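Local atomic coordinates of AT-less polyketide synthase (Streptomyces platensis subsp. rosaceus, PDB entry 4TKT), a protein that probably catalyses, as a ketosynthase domain of the isomigrastatin assembly line, the decarboxylative condensation that lengthens a polyketide chain. Residues R17-P22 against G68-I73; M185-L190 against S432-V437; V213-H218 against P249-G254; A279-G284 against Q297-R302. One frame throughout, in Å; residues are numbered along the deposited sequence.

Interaction 1. Residues R17-P22 against G68-I73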
loop_
_atom_site.group_PDB
_atom_site.type_symbol
_atom_site.label_atom_id
_atom_site.label_comp_id
_atom_site.label_asym_id
_atom_site.label_seq_id
_atom_site.Cartn_x
_atom_site.Cartn_y
_atom_site.Cartn_z
ATOM N N ARG A 17 0.175 -0.857 5.049
ATOM C CA ARG A 17 0.182 -1.287 6.439
ATOM C C ARG A 17 1.378 -2.203 6.666
ATOM O O ARG A 17 1.368 -3.369 6.272
ATOM C CB ARG A 17 -1.126 -1.991 6.793
ATOM C CG ARG A 17 -1.259 -2.380 8.252
ATOM C CD ARG A 17 -2.633 -2.970 8.522
ATOM N NE ARG A 17 -2.743 -3.526 9.866
ATOM C CZ ARG A 17 -3.839 -4.105 10.342
ATOM N NH1 ARG A 17 -4.922 -4.199 9.582
ATOM N NH2 ARG A 17 -3.856 -4.588 11.578
ATOM N N TYR A 18 2.407 -1.659 7.306
ATOM C CA TYR A 18 3.711 -2.305 7.376
ATOM C C TYR A 18 4.172 -2.411 8.830
ATOM O O TYR A 18 3.606 -1.748 9.698
ATOM C CB TYR A 18 4.702 -1.519 6.508
ATOM C CG TYR A 18 4.253 -1.458 5.064
ATOM C CD1 TYR A 18 3.818 -2.605 4.413
ATOM C CD2 TYR A 18 4.221 -0.257 4.366
ATOM C CE1 TYR A 18 3.387 -2.568 3.103
ATOM C CE2 TYR A 18 3.787 -0.209 3.049
ATOM C CZ TYR A 18 3.373 -1.373 2.424
ATOM O OH TYR A 18 2.937 -1.355 1.118
ATOM N N PRO A 19 5.176 -3.267 9.108
ATOM C CA PRO A 19 5.636 -3.452 10.490
ATOM C C PRO A 19 6.015 -2.143 11.172
ATOM O O PRO A 19 6.867 -1.407 10.675
ATOM C CB PRO A 19 6.866 -4.351 10.329
ATOM C CG PRO A 19 6.595 -5.117 9.090
ATOM C CD PRO A 19 5.903 -4.147 8.177
ATOM N N GLY A 20 5.373 -1.861 12.301
ATOM C CA GLY A 20 5.619 -0.635 13.039
ATOM C C GLY A 20 5.002 0.582 12.376
ATOM O O GLY A 20 5.264 1.714 12.780
ATOM N N ALA A 21 4.172 0.350 11.362
ATOM C CA ALA A 21 3.586 1.439 10.594
ATOM C C ALA A 21 2.180 1.106 10.103
ATOM O O ALA A 21 2.010 0.548 9.019
ATOM C CB ALA A 21 4.477 1.784 9.423
ATOM N N PRO A 22 1.165 1.465 10.902
ATOM C CA PRO A 22 -0.248 1.230 10.582
ATOM C C PRO A 22 -0.699 1.966 9.322
ATOM O O PRO A 22 -1.691 1.577 8.707
ATOM C CB PRO A 22 -0.985 1.769 11.815
ATOM C CG PRO A 22 0.038 1.782 12.901
ATOM C CD PRO A 22 1.332 2.094 12.221
ATOM N N GLY A 68 9.024 -9.052 11.083
ATOM C CA GLY A 68 8.338 -7.776 10.995
ATOM C C GLY A 68 6.853 -8.053 11.060
ATOM O O GLY A 68 6.283 -8.626 10.131
ATOM N N PHE A 69 6.220 -7.666 12.161
ATOM C CA PHE A 69 4.838 -8.057 12.399
ATOM C C PHE A 69 3.866 -6.892 12.410
ATOM O O PHE A 69 4.176 -5.815 12.912
ATOM C CB PHE A 69 4.726 -8.816 13.722
ATOM C CG PHE A 69 5.363 -10.171 13.695
ATOM C CD1 PHE A 69 4.680 -11.258 13.181
ATOM C CD2 PHE A 69 6.645 -10.358 14.180
ATOM C CE1 PHE A 69 5.260 -12.506 13.152
ATOM C CE2 PHE A 69 7.230 -11.606 14.157
ATOM C CZ PHE A 69 6.537 -12.679 13.639
ATOM N N LEU A 70 2.685 -7.125 11.849
ATOM C CA LEU A 70 1.578 -6.192 11.978
ATOM C C LEU A 70 0.932 -6.369 13.347
ATOM O O LEU A 70 1.231 -7.327 14.058
ATOM C CB LEU A 70 0.548 -6.414 10.870
ATOM C CG LEU A 70 1.043 -6.250 9.433
ATOM C CD1 LEU A 70 -0.123 -6.314 8.464
ATOM C CD2 LEU A 70 1.806 -4.947 9.275
ATOM N N ASP A 71 0.049 -5.449 13.717
ATOM C CA ASP A 71 -0.695 -5.585 14.964
ATOM C C ASP A 71 -2.165 -5.864 14.689
ATOM O O ASP A 71 -2.786 -5.207 13.852
ATOM C CB ASP A 71 -0.551 -4.332 15.828
ATOM C CG ASP A 71 0.829 -4.206 16.441
ATOM O OD1 ASP A 71 1.105 -4.918 17.430
ATOM O OD2 ASP A 71 1.635 -3.394 15.940
ATOM N N GLY A 72 -2.710 -6.853 15.391
ATOM C CA GLY A 72 -4.114 -7.199 15.276
ATOM C C GLY A 72 -4.530 -7.629 13.884
ATOM O O GLY A 72 -5.416 -7.022 13.282
ATOM N N ILE A 73 -3.895 -8.679 13.369
ATOM C CA ILE A 73 -4.230 -9.188 12.044
ATOM C C ILE A 73 -5.539 -9.974 12.073
ATOM O O ILE A 73 -6.049 -10.386 11.031
ATOM C CB ILE A 73 -3.113 -10.085 11.471
ATOM C CG1 ILE A 73 -2.953 -11.349 12.313
ATOM C CG2 ILE A 73 -1.798 -9.323 11.384
ATOM C CD1 ILE A 73 -1.961 -12.322 11.736
HETATM O O HOH W 1 -0.831 -3.296 12.023
#

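Interaction 2. Residues M185-L190 against S432-V437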
loop_
_atom_site.group_PDB
_atom_site.type_symbol
_atom_site.label_atom_id
_atom_site.label_comp_id
_atom_site.label_asym_id
_atom_site.label_seq_id
_atom_site.Cartn_x
_atom_site.Cartn_y
_atom_site.Cartn_z
HETATM N N MSE A 185 5.971 -15.580 -5.969
HETATM C CA MSE A 185 6.693 -15.483 -4.703
HETATM C C MSE A 185 7.070 -14.039 -4.367
HETATM O O MSE A 185 6.214 -13.157 -4.364
HETATM C CB MSE A 185 7.938 -16.369 -4.723
HETATM C CG MSE A 185 7.661 -17.789 -5.192
HETATM SE SE MSE A 185 8.979 -19.075 -4.555
HETATM C CE MSE A 185 8.502 -20.603 -5.674
ATOM N N CYS A 186 8.350 -13.807 -4.093
ATOM C CA CYS A 186 8.822 -12.508 -3.620
ATOM C C CYS A 186 8.517 -11.372 -4.598
ATOM O O CYS A 186 8.452 -10.208 -4.206
ATOM C CB CYS A 186 10.330 -12.560 -3.351
ATOM S SG CYS A 186 10.883 -13.980 -2.364
ATOM N N ALA A 187 8.326 -11.714 -5.866
ATOM C CA ALA A 187 8.089 -10.710 -6.897
ATOM C C ALA A 187 6.603 -10.513 -7.195
ATOM O O ALA A 187 6.249 -9.833 -8.158
ATOM C CB ALA A 187 8.826 -11.089 -8.172
ATOM N N SER A 188 5.740 -11.096 -6.365
ATOM C CA SER A 188 4.305 -11.128 -6.651
ATOM C C SER A 188 3.676 -9.748 -6.829
ATOM O O SER A 188 3.003 -9.502 -7.830
ATOM C CB SER A 188 3.568 -11.887 -5.553
ATOM O OG SER A 188 3.924 -13.258 -5.574
ATOM N N ALA A 189 3.900 -8.852 -5.871
ATOM C CA ALA A 189 3.287 -7.526 -5.908
ATOM C C ALA A 189 3.701 -6.749 -7.155
ATOM O O ALA A 189 2.875 -6.105 -7.802
ATOM C CB ALA A 189 3.645 -6.742 -4.658
ATOM N N LEU A 190 4.983 -6.816 -7.491
ATOM C CA LEU A 190 5.488 -6.131 -8.672
ATOM C C LEU A 190 4.966 -6.780 -9.944
ATOM O O LEU A 190 4.774 -6.111 -10.957
ATOM C CB LEU A 190 7.016 -6.118 -8.670
ATOM C CG LEU A 190 7.607 -4.726 -8.452
ATOM C CD1 LEU A 190 7.041 -4.111 -7.187
ATOM C CD2 LEU A 190 9.122 -4.772 -8.403
ATOM N N SER A 432 11.512 -15.862 -10.520
ATOM C CA SER A 432 10.757 -14.790 -11.160
ATOM C C SER A 432 11.297 -13.431 -10.740
ATOM O O SER A 432 11.386 -13.129 -9.551
ATOM C CB SER A 432 9.267 -14.888 -10.820
ATOM O OG SER A 432 8.671 -16.022 -11.423
ATOM N N ASN A 433 11.657 -12.613 -11.722
ATOM C CA ASN A 433 12.192 -11.286 -11.451
ATOM C C ASN A 433 11.292 -10.182 -11.985
ATOM O O ASN A 433 10.524 -10.390 -12.925
ATOM C CB ASN A 433 13.588 -11.144 -12.053
ATOM C CG ASN A 433 14.536 -12.220 -11.578
ATOM O OD1 ASN A 433 14.484 -12.645 -10.425
ATOM N ND2 ASN A 433 15.411 -12.671 -12.470
ATOM N N ALA A 434 11.393 -9.002 -11.385
ATOM C CA ALA A 434 10.610 -7.861 -11.831
ATOM C C ALA A 434 11.327 -6.552 -11.531
ATOM O O ALA A 434 12.017 -6.426 -10.519
ATOM C CB ALA A 434 9.234 -7.875 -11.181
ATOM N N HIS A 435 11.166 -5.583 -12.425
ATOM C CA HIS A 435 11.687 -4.243 -12.200
ATOM C C HIS A 435 10.670 -3.208 -12.661
ATOM O O HIS A 435 10.048 -3.359 -13.712
ATOM C CB HIS A 435 13.018 -4.041 -12.924
ATOM C CG HIS A 435 13.744 -2.798 -12.515
ATOM N ND1 HIS A 435 14.585 -2.751 -11.424
ATOM C CD2 HIS A 435 13.751 -1.553 -13.048
ATOM C CE1 HIS A 435 15.082 -1.534 -11.305
ATOM N NE2 HIS A 435 14.591 -0.786 -12.278
ATOM N N VAL A 436 10.497 -2.162 -11.860
ATOM C CA VAL A 436 9.537 -1.110 -12.165
ATOM C C VAL A 436 10.229 0.248 -12.160
ATOM O O VAL A 436 11.046 0.531 -11.284
ATOM C CB VAL A 436 8.368 -1.111 -11.159
ATOM C CG1 VAL A 436 7.445 0.065 -11.402
ATOM C CG2 VAL A 436 7.595 -2.411 -11.257
ATOM N N VAL A 437 9.909 1.076 -13.150
ATOM C CA VAL A 437 10.511 2.398 -13.281
ATOM C C VAL A 437 9.495 3.499 -13.007
ATOM O O VAL A 437 8.492 3.612 -13.712
ATOM C CB VAL A 437 11.100 2.607 -14.684
ATOM C CG1 VAL A 437 11.742 3.980 -14.787
ATOM C CG2 VAL A 437 12.101 1.513 -15.006
#

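Interaction 3. Residues V213-H218 against P249-G254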
loop_
_atom_site.group_PDB
_atom_site.type_symbol
_atom_site.label_atom_id
_atom_site.label_comp_id
_atom_site.label_asym_id
_atom_site.label_seq_id
_atom_site.Cartn_x
_atom_site.Cartn_y
_atom_site.Cartn_z
ATOM N N VAL A 213 -0.108 -8.768 -0.502
ATOM C CA VAL A 213 -0.381 -9.032 0.899
ATOM C C VAL A 213 0.429 -10.235 1.368
ATOM O O VAL A 213 0.563 -11.228 0.650
ATOM C CB VAL A 213 -1.889 -9.275 1.148
ATOM C CG1 VAL A 213 -2.425 -10.353 0.216
ATOM C CG2 VAL A 213 -2.150 -9.633 2.603
ATOM N N ASN A 214 0.991 -10.133 2.566
ATOM C CA ASN A 214 1.745 -11.234 3.137
ATOM C C ASN A 214 1.686 -11.230 4.656
ATOM O O ASN A 214 2.070 -10.252 5.296
ATOM C CB ASN A 214 3.197 -11.174 2.669
ATOM C CG ASN A 214 4.007 -12.358 3.147
ATOM O OD1 ASN A 214 3.911 -13.450 2.593
ATOM N ND2 ASN A 214 4.814 -12.148 4.180
ATOM N N LEU A 215 1.203 -12.328 5.229
ATOM C CA LEU A 215 1.102 -12.450 6.678
ATOM C C LEU A 215 1.828 -13.690 7.186
ATOM O O LEU A 215 2.013 -14.661 6.450
ATOM C CB LEU A 215 -0.366 -12.491 7.112
ATOM C CG LEU A 215 -1.210 -11.266 6.752
ATOM C CD1 LEU A 215 -2.641 -11.426 7.245
ATOM C CD2 LEU A 215 -0.584 -9.993 7.310
ATOM N N SER A 216 2.241 -13.648 8.448
ATOM C CA SER A 216 2.878 -14.795 9.083
ATOM C C SER A 216 1.984 -15.327 10.194
ATOM O O SER A 216 2.195 -15.028 11.369
ATOM C CB SER A 216 4.253 -14.417 9.640
ATOM O OG SER A 216 5.124 -13.979 8.610
ATOM N N VAL A 217 0.990 -16.123 9.820
ATOM C CA VAL A 217 -0.044 -16.540 10.760
ATOM C C VAL A 217 0.200 -17.929 11.346
ATOM O O VAL A 217 -0.513 -18.362 12.252
ATOM C CB VAL A 217 -1.429 -16.524 10.089
ATOM C CG1 VAL A 217 -1.640 -15.211 9.349
ATOM C CG2 VAL A 217 -1.560 -17.685 9.134
ATOM N N HIS A 218 1.212 -18.621 10.836
ATOM C CA HIS A 218 1.452 -20.013 11.201
ATOM C C HIS A 218 2.950 -20.274 11.398
ATOM O O HIS A 218 3.781 -19.710 10.688
ATOM C CB HIS A 218 0.870 -20.930 10.124
ATOM C CG HIS A 218 0.734 -22.360 10.544
ATOM N ND1 HIS A 218 1.722 -23.296 10.328
ATOM C CD2 HIS A 218 -0.280 -23.017 11.154
ATOM C CE1 HIS A 218 1.324 -24.467 10.791
ATOM N NE2 HIS A 218 0.113 -24.325 11.297
ATOM N N PRO A 249 11.535 -12.831 7.867
ATOM C CA PRO A 249 10.225 -12.617 7.241
ATOM C C PRO A 249 9.470 -11.446 7.859
ATOM O O PRO A 249 9.633 -11.165 9.045
ATOM C CB PRO A 249 9.494 -13.939 7.496
ATOM C CG PRO A 249 10.155 -14.509 8.695
ATOM C CD PRO A 249 11.598 -14.106 8.599
ATOM N N GLY A 250 8.661 -10.771 7.052
ATOM C CA GLY A 250 7.884 -9.640 7.523
ATOM C C GLY A 250 6.465 -9.654 6.990
ATOM O O GLY A 250 6.198 -10.217 5.929
ATOM N N GLU A 251 5.554 -9.035 7.737
ATOM C CA GLU A 251 4.152 -8.938 7.342
ATOM C C GLU A 251 3.861 -7.590 6.695
ATOM O O GLU A 251 4.499 -6.595 7.021
ATOM C CB GLU A 251 3.234 -9.136 8.549
ATOM C CG GLU A 251 3.217 -10.543 9.105
ATOM C CD GLU A 251 2.296 -10.678 10.299
ATOM O OE1 GLU A 251 2.139 -9.690 11.048
ATOM O OE2 GLU A 251 1.724 -11.771 10.486
ATOM N N GLY A 252 2.893 -7.552 5.786
ATOM C CA GLY A 252 2.544 -6.302 5.138
ATOM C C GLY A 252 1.382 -6.392 4.172
ATOM O O GLY A 252 1.163 -7.421 3.536
ATOM N N VAL A 253 0.626 -5.303 4.079
ATOM C CA VAL A 253 -0.460 -5.183 3.113
ATOM C C VAL A 253 -0.390 -3.812 2.458
ATOM O O VAL A 253 -0.323 -2.799 3.150
ATOM C CB VAL A 253 -1.851 -5.354 3.759
ATOM C CG1 VAL A 253 -2.910 -5.509 2.681
ATOM C CG2 VAL A 253 -1.877 -6.545 4.700
ATOM N N GLY A 254 -0.405 -3.772 1.132
ATOM C CA GLY A 254 -0.341 -2.506 0.428
ATOM C C GLY A 254 -1.020 -2.563 -0.922
ATOM O O GLY A 254 -1.209 -3.644 -1.484
HETATM O O HOH W 2 7.012 -12.055 9.902
#

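Interaction 4. Residues A279-G284 against Q297-R302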
loop_
_atom_site.group_PDB
_atom_site.type_symbol
_atom_site.label_atom_id
_atom_site.label_comp_id
_atom_site.label_asym_id
_atom_site.label_seq_id
_atom_site.Cartn_x
_atom_site.Cartn_y
_atom_site.Cartn_z
ATOM N N ALA A 279 8.869 -4.639 -16.210
ATOM C CA ALA A 279 9.380 -5.802 -16.920
ATOM C C ALA A 279 9.395 -7.023 -16.017
ATOM O O ALA A 279 9.539 -6.908 -14.802
ATOM C CB ALA A 279 10.766 -5.527 -17.464
ATOM N N VAL A 280 9.258 -8.194 -16.627
ATOM C CA VAL A 280 9.163 -9.447 -15.891
ATOM C C VAL A 280 9.845 -10.585 -16.659
ATOM O O VAL A 280 9.637 -10.736 -17.862
ATOM C CB VAL A 280 7.684 -9.798 -15.615
ATOM C CG1 VAL A 280 7.496 -11.289 -15.454
ATOM C CG2 VAL A 280 7.183 -9.049 -14.388
ATOM N N ASN A 281 10.675 -11.368 -15.972
ATOM C CA ASN A 281 11.300 -12.534 -16.592
ATOM C C ASN A 281 11.612 -13.642 -15.587
ATOM O O ASN A 281 11.074 -13.654 -14.480
ATOM C CB ASN A 281 12.576 -12.126 -17.343
ATOM C CG ASN A 281 13.701 -11.675 -16.421
ATOM O OD1 ASN A 281 13.601 -11.747 -15.198
ATOM N ND2 ASN A 281 14.791 -11.215 -17.020
ATOM N N HIS A 282 12.486 -14.566 -15.973
ATOM C CA HIS A 282 12.875 -15.658 -15.089
ATOM C C HIS A 282 14.358 -15.994 -15.228
ATOM O O HIS A 282 14.941 -15.849 -16.302
ATOM C CB HIS A 282 12.027 -16.899 -15.367
ATOM C CG HIS A 282 12.188 -17.977 -14.343
ATOM N ND1 HIS A 282 13.103 -18.999 -14.475
ATOM C CD2 HIS A 282 11.555 -18.188 -13.165
ATOM C CE1 HIS A 282 13.025 -19.796 -13.425
ATOM N NE2 HIS A 282 12.091 -19.327 -12.615
ATOM N N GLY A 283 14.958 -16.451 -14.132
ATOM C CA GLY A 283 16.389 -16.696 -14.077
ATOM C C GLY A 283 16.880 -17.898 -14.862
ATOM O O GLY A 283 18.083 -18.056 -15.071
ATOM N N GLY A 284 15.956 -18.747 -15.297
ATOM C CA GLY A 284 16.314 -19.932 -16.051
ATOM C C GLY A 284 16.955 -20.995 -15.180
ATOM O O GLY A 284 16.683 -21.075 -13.982
ATOM N N GLN A 297 18.646 -10.751 -14.029
ATOM C CA GLN A 297 18.301 -9.526 -13.322
ATOM C C GLN A 297 18.672 -8.311 -14.156
ATOM O O GLN A 297 17.914 -7.346 -14.237
ATOM C CB GLN A 297 19.000 -9.471 -11.966
ATOM C CG GLN A 297 18.542 -10.544 -10.998
ATOM C CD GLN A 297 19.186 -10.405 -9.637
ATOM O OE1 GLN A 297 19.918 -9.449 -9.383
ATOM N NE2 GLN A 297 18.913 -11.357 -8.750
ATOM N N ALA A 298 19.841 -8.367 -14.784
ATOM C CA ALA A 298 20.296 -7.284 -15.641
ATOM C C ALA A 298 19.358 -7.115 -16.829
ATOM O O ALA A 298 19.079 -5.999 -17.259
ATOM C CB ALA A 298 21.716 -7.540 -16.117
ATOM N N ALA A 299 18.866 -8.234 -17.348
ATOM C CA ALA A 299 17.999 -8.210 -18.518
ATOM C C ALA A 299 16.647 -7.578 -18.201
ATOM O O ALA A 299 16.150 -6.752 -18.967
ATOM C CB ALA A 299 17.809 -9.615 -19.064
ATOM N N VAL A 300 16.056 -7.962 -17.072
ATOM C CA VAL A 300 14.732 -7.462 -16.718
ATOM C C VAL A 300 14.799 -5.970 -16.385
ATOM O O VAL A 300 13.861 -5.225 -16.659
ATOM C CB VAL A 300 14.112 -8.255 -15.534
ATOM C CG1 VAL A 300 14.812 -7.945 -14.219
ATOM C CG2 VAL A 300 12.625 -7.964 -15.420
ATOM N N ILE A 301 15.925 -5.535 -15.827
ATOM C CA ILE A 301 16.119 -4.133 -15.487
ATOM C C ILE A 301 16.276 -3.283 -16.749
ATOM O O ILE A 301 15.692 -2.205 -16.854
ATOM C CB ILE A 301 17.340 -3.953 -14.568
ATOM C CG1 ILE A 301 17.039 -4.531 -13.185
ATOM C CG2 ILE A 301 17.705 -2.489 -14.438
ATOM C CD1 ILE A 301 18.263 -4.728 -12.326
ATOM N N ARG A 302 17.052 -3.777 -17.710
ATOM C CA ARG A 302 17.207 -3.086 -18.986
ATOM C C ARG A 302 15.898 -3.052 -19.768
ATOM O O ARG A 302 15.579 -2.052 -20.412
ATOM C CB ARG A 302 18.290 -3.745 -19.840
ATOM C CG ARG A 302 19.709 -3.579 -19.325
ATOM C CD ARG A 302 20.710 -4.032 -20.377
ATOM N NE ARG A 302 21.805 -4.809 -19.802
ATOM C CZ ARG A 302 21.882 -6.135 -19.843
ATOM N NH1 ARG A 302 20.932 -6.841 -20.442
ATOM N NH2 ARG A 302 22.913 -6.757 -19.293
#

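Interaction 1. Residues R17-P22 against G68-I73
Leu70 drives its branched end into the backbone of residues 17-22, and here the two chains pack snugly. With CG turned anti to the carbonyl carbon (chi1 -60°), the methyl CD2 comes to 3.4 Å from the carbonyl oxygen of Arg17 and also rests on the Tyr18-Pro19 peptide. A leucine suits this spot: its fork fills the space beside the chain, and it needs no polar partner. Beside it, the ring of Pro19 lies flush on Gly68, with Pro19 CG 3.5 Å from Gly68 C; a side chain on Gly68 would strike that ring. The type II turn from Tyr18 to Ala21 presents Pro19 here, and Gly20 easily takes the turn's positive phi.

The other end is looser and wetter. Arg17 reaches over with its chain extended and offers the edge of its guanidinium to two backbone carbonyls. Both bonds are weak: from Arg17 NH2 to Asp71 O the distance is 2.6 Å but the angle at hydrogen just 128°, and to Gly72 O the distance is 3.4 Å. A water accepts from Arg17 NE and from Asp71 N, each at 2.9 Å, filling in where the protein atoms do not meet directly. The amides of Gly72 and Ile73 also bind the sulfonate of a MES molecule, probably from the crystallisation liquor. The arrangement is one of loop against loop at the end of strand 9-17, in the N-terminal half of a thiolase-fold ketosynthase.

Interaction 2. Residues M185-L190 against S432-V437
Apolar contacts between Leu190 and strand 432-437 make up most of this interface. Alternate residues of the strand face the helix, so Ala434 and Val436 both meet the same leucine. Leu190 CB rests on the methyl of Ala434 at 3.8 Å, while farther along the strand Leu190 CG meets Val436 CG2 at 3.6 Å, the two side chains crossing at a slant. Val436 has CG2 anti to its carbonyl carbon, which swings this methyl onto the leucine. The small Ala434 lets the helix come close, and the branched valine offers a methyl that reaches Leu190.

A second kind of contact is methyl against backbone. Ala187 CB points at the strand and lies 3.6 Å from Ser432 O, with Ala434 CB more distant; the small alanine suits so close an approach to the strand's backbone.

No hydrogen bond joins the two segments; the polar ones tie the helix start to itself. Met185 O, in a selenomethionine, accepts from Ser188 N at 2.9 Å and from Ser188 OG at 2.6 Å, the hydroxyl lying 17° out of the carbonyl plane. This double grip fixes the tight bend between Met185 and the helix whose N-cap position Ala187 occupies. Cys186, probably the nucleophile as in related ketosynthases, sits within that bend, and a buried helix starting there and packing on the sheet is characteristic of the thiolase fold.

Interaction 3. Residues V213-H218 against P249-G254
Asn214 and Gly252 face each other as an antiparallel hydrogen-bonded pair, Asn214 N to Gly252 O and Gly252 N to Asn214 O, both 2.9 Å. Asn214 adds a third bond through its side chain: CG lies anti to the backbone N (chi1 -176°), which takes ND2 to 3.0 Å from Gly250 O, nearly in the plane of the amide. Next along, Val213 and Val253 form the non-hydrogen-bonded pair, their side chains side by side on one face with the two CG2 methyls 3.7 Å apart.

These pairs join strands 208-214 and 252-260 in the mixed sheet of the ketosynthase's thiolase fold. Past the last pair, Glu251 takes over from the sheet bonds. Its chain stays extended beyond CG and crosses Leu215 at about a right angle, so that OE2 accepts the Ser216 N-H at 2.8 Å through its anti lone pair.

This buried carboxylate is itself held: Arg45 forms a salt bridge to OE2, and Leu70 N donates to OE1. Replacing it with an alanine is likely to leave the Ser216 amide and the charge of Arg45 without their mate. Outward again, Lys221 bonds to Ser216 OG, and a water links that hydroxyl, at 3.0 Å, to Pro249 O more weakly.

Interaction 4. Residues A279-G284 against Q297-R302
Val300 fits between Ala279 and Asn281, the two strand residues whose side chains face the helix. The strand 273-282 and the helix 294-308 form a beta-alpha unit in the C-terminal half of the thiolase fold; locally the helix runs back along the strand, with axes 7.4 Å apart and their directions 161° apart.

The side chains of Asn281 and Val300 meet at a slant. Asn281 CG stands between its own backbone N and carbonyl carbon (chi1 68°), an unusual setting that lifts the amide over the valine. The flat of that amide covers Val300 CB, which is almost equally far from Asn281 ND2 (3.4 Å) and OD1 (3.5 Å). Ala299 CB touches the same ND2 from the next helix position. What fixes the amide's rotation is a bond from ND2 to Ala296 O, one turn earlier in the helix. With a leucine in its place, Ala296 O would probably lose this donor, and the strand one polar tie to the helix.

At the other end of the valine the packing is purely by van der Waals contact. Ala279 points its methyl at the helix, a residue small enough for the helix to come this near. The methyl Val300 CG2, anti to the valine's own backbone N, reaches back over the strand, 3.3 Å from Ala279 O and 3.6 Å from Val280 N. In return, Ala279 CB lies 3.2 Å from Val300 O.

Overall arrangement
The four contacts spread along one mixed sheet of the ketosynthase. Interactions 1 and 3, with centres about 9 Å apart, share the ends of neighbouring strands 9-17 and 252-260, and Glu251 joins them through Leu70. Interactions 2 and 4, about 10 Å apart, lie on adjacent strands 432-439 and 273-282, which are hydrogen-bonded to each other; helices 188-202 and 294-308 pack against these. Interactions 2 and 3 bridge the two pairs, with centres about 16 Å apart and nearest atoms about 6 Å apart, whereas the centres of interactions 1 and 4 are about 31 Å apart. Along the chain interaction 1 comes first, while interactions 3 and 4 fall inside the loop closed by interaction 2.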